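Local atomic coordinates of outer membrane protein TP0453 (PDB entry 3K8G), a protein that associates with the outer membrane of Treponema pallidum, increases the permeability of lipid vesicles and might take part in ligand transport. Residues 65-77 / 115-128. Sequence-based numbering, arbitrary orientation.
Sequences SKEFRLFGSGSYP and PHFSCVIFGSSKRE
Two neighbouring antiparallel strands of the U-shaped beta-half-barrel, 67-74 and 117-123, pair here. Reciprocal N-H to O=C bonds mark Phe68-Phe122, Leu70-Val120 and Gly72-Ser118 as the hydrogen-bonded pairs, and past the strand end Tyr76 N reaches Pro115 O at 2.7 Å. Phe68 and Phe122 run alongside each other on one face, Phe68 CD2 to Phe122 CD2 4.2 Å, followed on that face by Leu70 CD1 against Val120 CG1 (4.1 Å). The other face carries Phe71, whose CZ meets Phe117 CD1 at 3.5 Å with the ring planes inclined by 45°; CG anti to the backbone N of Phe71 (chi1 -178°) also brings CD1 beside Cys119 SG, and helix 130-135 packs on that cysteine.

At the far end Glu67 anchors a salt-bridge network. Its OE1 accepts from Arg69 NE and from Glu128 N (2.9 Å), which approach from opposite faces of the carboxylate, while OE2 takes Arg69 NH2 and Ser65 OG. Side-on pairing with Glu67 fixes the Arg69 guanidinium, and the Glu128 carboxylate stacks over one of its faces, planes 26° apart. This second salt bridge (Arg69 NE to Glu128 OE1, 3.4 Å) is one of charge alone, since Glu128 OE1 lies well out of the guanidinium plane and no N-H points at it; that oxygen pairs with Arg136. Ser124, opening the type I turn after strand 117-123, extends the pairing: its N donates to Lys66 O, and its OG to Ser65 O at 2.9 Å from above the carbonyl plane.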
loop_
_atom_site.group_PDB
_atom_site.type_symbol
_atom_site.label_atom_id
_atom_site.label_comp_id
_atom_site.label_asym_id
_atom_site.label_seq_id
_atom_site.Cartn_x
_atom_site.Cartn_y
_atom_site.Cartn_z
ATOM N N SER A 65 -11.989 -7.605 7.293
ATOM C CA SER A 65 -12.549 -8.163 6.051
ATOM C C SER A 65 -11.477 -8.768 5.117
ATOM O O SER A 65 -11.791 -9.190 3.996
ATOM C CB SER A 65 -13.349 -7.073 5.321
ATOM O OG SER A 65 -12.559 -5.874 5.185
ATOM N N LYS A 66 -10.221 -8.797 5.587
ATOM C CA LYS A 66 -9.069 -9.395 4.851
ATOM C C LYS A 66 -9.010 -9.004 3.390
ATOM O O LYS A 66 -9.187 -9.858 2.508
ATOM C CB LYS A 66 -9.093 -10.945 4.961
ATOM C CG LYS A 66 -8.979 -11.500 6.391
ATOM C CD LYS A 66 -9.688 -12.850 6.499
ATOM C CE LYS A 66 -9.628 -13.416 7.906
ATOM N NZ LYS A 66 -8.462 -14.328 8.077
ATOM N N GLU A 67 -8.742 -7.730 3.102
ATOM C CA GLU A 67 -8.801 -7.276 1.720
ATOM C C GLU A 67 -7.862 -6.123 1.527
ATOM O O GLU A 67 -7.618 -5.374 2.481
ATOM C CB GLU A 67 -10.212 -6.787 1.391
ATOM C CG GLU A 67 -10.735 -5.705 2.360
ATOM C CD GLU A 67 -12.072 -5.092 1.938
ATOM O OE1 GLU A 67 -12.271 -4.857 0.743
ATOM O OE2 GLU A 67 -12.950 -4.926 2.793
ATOM N N PHE A 68 -7.374 -5.961 0.301
ATOM C CA PHE A 68 -6.680 -4.739 -0.096
ATOM C C PHE A 68 -7.581 -4.028 -1.088
ATOM O O PHE A 68 -8.223 -4.679 -1.927
ATOM C CB PHE A 68 -5.376 -5.077 -0.841
ATOM C CG PHE A 68 -4.219 -5.441 0.047
ATOM C CD1 PHE A 68 -3.304 -4.464 0.450
ATOM C CD2 PHE A 68 -3.960 -6.777 0.372
ATOM C CE1 PHE A 68 -2.166 -4.795 1.228
ATOM C CE2 PHE A 68 -2.821 -7.123 1.155
ATOM C CZ PHE A 68 -1.942 -6.121 1.591
ATOM N N ARG A 69 -7.642 -2.698 -1.002
ATOM C CA ARG A 69 -8.334 -1.909 -2.004
ATOM C C ARG A 69 -7.310 -0.990 -2.570
ATOM O O ARG A 69 -6.610 -0.331 -1.801
ATOM C CB ARG A 69 -9.448 -1.089 -1.369
ATOM C CG ARG A 69 -10.476 -1.970 -0.583
ATOM C CD ARG A 69 -11.679 -1.107 -0.135
ATOM N NE ARG A 69 -12.382 -1.819 0.938
ATOM C CZ ARG A 69 -13.000 -1.229 1.948
ATOM N NH1 ARG A 69 -13.037 0.109 2.043
ATOM N NH2 ARG A 69 -13.579 -1.975 2.872
ATOM N N LEU A 70 -7.234 -0.924 -3.902
ATOM C CA LEU A 70 -6.146 -0.217 -4.562
ATOM C C LEU A 70 -6.714 0.709 -5.617
ATOM O O LEU A 70 -7.644 0.378 -6.337
ATOM C CB LEU A 70 -5.176 -1.209 -5.247
ATOM C CG LEU A 70 -4.618 -2.309 -4.332
ATOM C CD1 LEU A 70 -4.135 -3.507 -5.108
ATOM C CD2 LEU A 70 -3.503 -1.684 -3.475
ATOM N N PHE A 71 -6.106 1.870 -5.727
ATOM C CA PHE A 71 -6.464 2.814 -6.734
ATOM C C PHE A 71 -5.205 3.221 -7.501
ATOM O O PHE A 71 -4.202 3.592 -6.893
ATOM C CB PHE A 71 -7.127 4.026 -6.072
ATOM C CG PHE A 71 -7.584 5.073 -7.046
ATOM C CD1 PHE A 71 -8.921 5.156 -7.423
ATOM C CD2 PHE A 71 -6.675 6.000 -7.560
ATOM C CE1 PHE A 71 -9.362 6.154 -8.311
ATOM C CE2 PHE A 71 -7.102 6.993 -8.474
ATOM C CZ PHE A 71 -8.440 7.069 -8.825
ATOM N N GLY A 72 -5.270 3.117 -8.827
ATOM C CA GLY A 72 -4.102 3.443 -9.686
ATOM C C GLY A 72 -4.372 4.632 -10.596
ATOM O O GLY A 72 -5.462 4.744 -11.127
ATOM N N SER A 73 -3.402 5.554 -10.725
ATOM C CA SER A 73 -3.492 6.616 -11.732
ATOM C C SER A 73 -2.576 6.168 -12.839
ATOM O O SER A 73 -1.438 5.773 -12.566
ATOM C CB SER A 73 -2.974 7.961 -11.204
ATOM O OG SER A 73 -3.654 8.296 -10.008
ATOM N N GLY A 74 -3.065 6.212 -14.076
ATOM C CA GLY A 74 -2.245 5.798 -15.206
ATOM C C GLY A 74 -2.910 6.128 -16.524
ATOM O O GLY A 74 -3.714 7.057 -16.620
ATOM N N SER A 75 -2.575 5.336 -17.528
ATOM C CA SER A 75 -3.100 5.520 -18.897
ATOM C C SER A 75 -3.643 4.166 -19.316
ATOM O O SER A 75 -2.885 3.218 -19.506
ATOM C CB SER A 75 -1.977 5.975 -19.829
ATOM O OG SER A 75 -2.482 6.261 -21.129
ATOM N N TYR A 76 -4.960 4.052 -19.361
ATOM C CA TYR A 76 -5.603 2.774 -19.616
ATOM C C TYR A 76 -6.563 2.876 -20.817
ATOM O O TYR A 76 -7.784 2.746 -20.658
ATOM C CB TYR A 76 -6.343 2.294 -18.377
ATOM C CG TYR A 76 -5.538 2.364 -17.073
ATOM C CD1 TYR A 76 -4.443 1.541 -16.872
ATOM C CD2 TYR A 76 -5.891 3.258 -16.058
ATOM C CE1 TYR A 76 -3.714 1.588 -15.699
ATOM C CE2 TYR A 76 -5.172 3.304 -14.874
ATOM C CZ TYR A 76 -4.101 2.468 -14.696
ATOM O OH TYR A 76 -3.377 2.494 -13.527
ATOM N N PRO A 77 -6.003 3.111 -22.023
ATOM C CA PRO A 77 -6.810 3.232 -23.251
ATOM C C PRO A 77 -7.601 1.968 -23.575
ATOM O O PRO A 77 -7.244 0.883 -23.145
ATOM C CB PRO A 77 -5.768 3.484 -24.355
ATOM C CG PRO A 77 -4.509 3.821 -23.692
ATOM C CD PRO A 77 -4.557 3.204 -22.302
ATOM N N PRO A 115 -10.375 6.529 -18.413
ATOM C CA PRO A 115 -9.141 6.067 -19.038
ATOM C C PRO A 115 -7.857 6.318 -18.223
ATOM O O PRO A 115 -6.822 5.757 -18.547
ATOM C CB PRO A 115 -9.134 6.806 -20.397
ATOM C CG PRO A 115 -10.624 7.134 -20.655
ATOM C CD PRO A 115 -11.080 7.521 -19.250
ATOM N N HIS A 116 -7.930 7.136 -17.176
ATOM C CA HIS A 116 -6.766 7.399 -16.341
ATOM C C HIS A 116 -6.825 6.841 -14.902
ATOM O O HIS A 116 -5.934 7.143 -14.098
ATOM C CB HIS A 116 -6.399 8.901 -16.370
ATOM C CG HIS A 116 -6.089 9.398 -17.751
ATOM N ND1 HIS A 116 -6.912 10.266 -18.437
ATOM C CD2 HIS A 116 -5.082 9.083 -18.603
ATOM C CE1 HIS A 116 -6.407 10.493 -19.636
ATOM N NE2 HIS A 116 -5.299 9.785 -19.763
ATOM N N PHE A 117 -7.847 6.036 -14.595
ATOM C CA PHE A 117 -8.034 5.474 -13.220
ATOM C C PHE A 117 -8.297 3.999 -13.293
ATOM O O PHE A 117 -9.066 3.534 -14.166
ATOM C CB PHE A 117 -9.301 6.006 -12.503
ATOM C CG PHE A 117 -9.393 7.493 -12.392
ATOM C CD1 PHE A 117 -8.281 8.260 -12.067
ATOM C CD2 PHE A 117 -10.628 8.117 -12.524
ATOM C CE1 PHE A 117 -8.386 9.644 -11.920
ATOM C CE2 PHE A 117 -10.747 9.498 -12.377
ATOM C CZ PHE A 117 -9.620 10.263 -12.079
ATOM N N SER A 118 -7.751 3.269 -12.329
ATOM C CA SER A 118 -8.062 1.845 -12.153
ATOM C C SER A 118 -8.396 1.567 -10.674
ATOM O O SER A 118 -7.867 2.237 -9.805
ATOM C CB SER A 118 -6.892 0.966 -12.582
ATOM O OG SER A 118 -5.670 1.305 -11.917
ATOM N N CYS A 119 -9.308 0.627 -10.413
ATOM C CA CYS A 119 -9.650 0.211 -9.038
ATOM C C CYS A 119 -9.566 -1.297 -8.955
ATOM O O CYS A 119 -10.111 -1.992 -9.807
ATOM C CB CYS A 119 -11.084 0.651 -8.674
ATOM S SG CYS A 119 -11.321 2.458 -8.723
ATOM N N VAL A 120 -8.907 -1.806 -7.918
ATOM C CA VAL A 120 -8.696 -3.230 -7.745
ATOM C C VAL A 120 -9.027 -3.533 -6.304
ATOM O O VAL A 120 -8.611 -2.802 -5.389
ATOM C CB VAL A 120 -7.213 -3.634 -8.017
ATOM C CG1 VAL A 120 -6.943 -5.105 -7.646
ATOM C CG2 VAL A 120 -6.849 -3.370 -9.462
ATOM N N ILE A 121 -9.817 -4.581 -6.102
ATOM C CA ILE A 121 -10.094 -5.034 -4.767
ATOM C C ILE A 121 -9.686 -6.498 -4.760
ATOM O O ILE A 121 -10.157 -7.284 -5.605
ATOM C CB ILE A 121 -11.627 -4.922 -4.452
ATOM C CG1 ILE A 121 -12.106 -3.460 -4.600
ATOM C CG2 ILE A 121 -11.926 -5.515 -3.057
ATOM C CD1 ILE A 121 -13.640 -3.303 -4.482
ATOM N N PHE A 122 -8.807 -6.850 -3.833
ATOM C CA PHE A 122 -8.249 -8.193 -3.758
ATOM C C PHE A 122 -8.477 -8.753 -2.366
ATOM O O PHE A 122 -8.229 -8.068 -1.370
ATOM C CB PHE A 122 -6.731 -8.138 -4.009
ATOM C CG PHE A 122 -6.034 -9.404 -3.643
ATOM C CD1 PHE A 122 -6.066 -10.500 -4.514
ATOM C CD2 PHE A 122 -5.416 -9.534 -2.400
ATOM C CE1 PHE A 122 -5.450 -11.721 -4.161
ATOM C CE2 PHE A 122 -4.797 -10.749 -2.041
ATOM C CZ PHE A 122 -4.820 -11.831 -2.910
ATOM N N GLY A 123 -8.904 -10.001 -2.259
ATOM C CA GLY A 123 -8.847 -10.655 -0.947
ATOM C C GLY A 123 -9.885 -11.718 -0.705
ATOM O O GLY A 123 -10.243 -12.447 -1.612
ATOM N N SER A 124 -10.359 -11.798 0.528
ATOM C CA SER A 124 -11.286 -12.836 0.926
ATOM C C SER A 124 -12.689 -12.636 0.325
ATOM O O SER A 124 -12.987 -11.610 -0.298
ATOM C CB SER A 124 -11.401 -12.823 2.439
ATOM O OG SER A 124 -12.271 -11.783 2.844
ATOM N N SER A 125 -13.577 -13.590 0.571
ATOM C CA SER A 125 -14.973 -13.454 0.120
ATOM C C SER A 125 -15.749 -12.286 0.795
ATOM O O SER A 125 -16.792 -11.877 0.309
ATOM C CB SER A 125 -15.708 -14.791 0.297
ATOM O OG SER A 125 -16.043 -14.987 1.660
ATOM N N LYS A 126 -15.206 -11.731 1.878
ATOM C CA LYS A 126 -15.790 -10.582 2.576
ATOM C C LYS A 126 -15.257 -9.225 2.048
ATOM O O LYS A 126 -15.600 -8.161 2.556
ATOM C CB LYS A 126 -15.465 -10.686 4.060
ATOM C CG LYS A 126 -16.157 -11.827 4.813
ATOM C CD LYS A 126 -17.515 -11.338 5.260
ATOM C CE LYS A 126 -18.066 -12.141 6.424
ATOM N NZ LYS A 126 -19.207 -11.387 6.999
ATOM N N ARG A 127 -14.455 -9.266 1.001
ATOM C CA ARG A 127 -13.959 -8.018 0.387
ATOM C C ARG A 127 -15.103 -7.129 -0.142
ATOM O O ARG A 127 -16.184 -7.605 -0.521
ATOM C CB ARG A 127 -12.997 -8.319 -0.732
ATOM C CG ARG A 127 -13.616 -8.894 -2.013
ATOM C CD ARG A 127 -12.473 -9.324 -2.903
ATOM N NE ARG A 127 -12.926 -9.836 -4.212
ATOM C CZ ARG A 127 -13.121 -11.112 -4.505
ATOM N NH1 ARG A 127 -12.890 -12.057 -3.590
ATOM N NH2 ARG A 127 -13.520 -11.439 -5.742
ATOM N N GLU A 128 -14.828 -5.834 -0.186
ATOM C CA GLU A 128 -15.857 -4.847 -0.515
ATOM C C GLU A 128 -16.354 -5.091 -1.931
ATOM O O GLU A 128 -15.573 -5.487 -2.830
ATOM C CB GLU A 128 -15.254 -3.434 -0.408
ATOM C CG GLU A 128 -16.282 -2.312 -0.679
ATOM C CD GLU A 128 -15.749 -0.954 -0.333
ATOM O OE1 GLU A 128 -14.819 -0.534 -1.054
ATOM O OE2 GLU A 128 -16.257 -0.338 0.643
HETATM O O HOH W 1 -15.546 -5.369 3.101
HETATM O O HOH W 2 -5.411 6.542 -21.538
#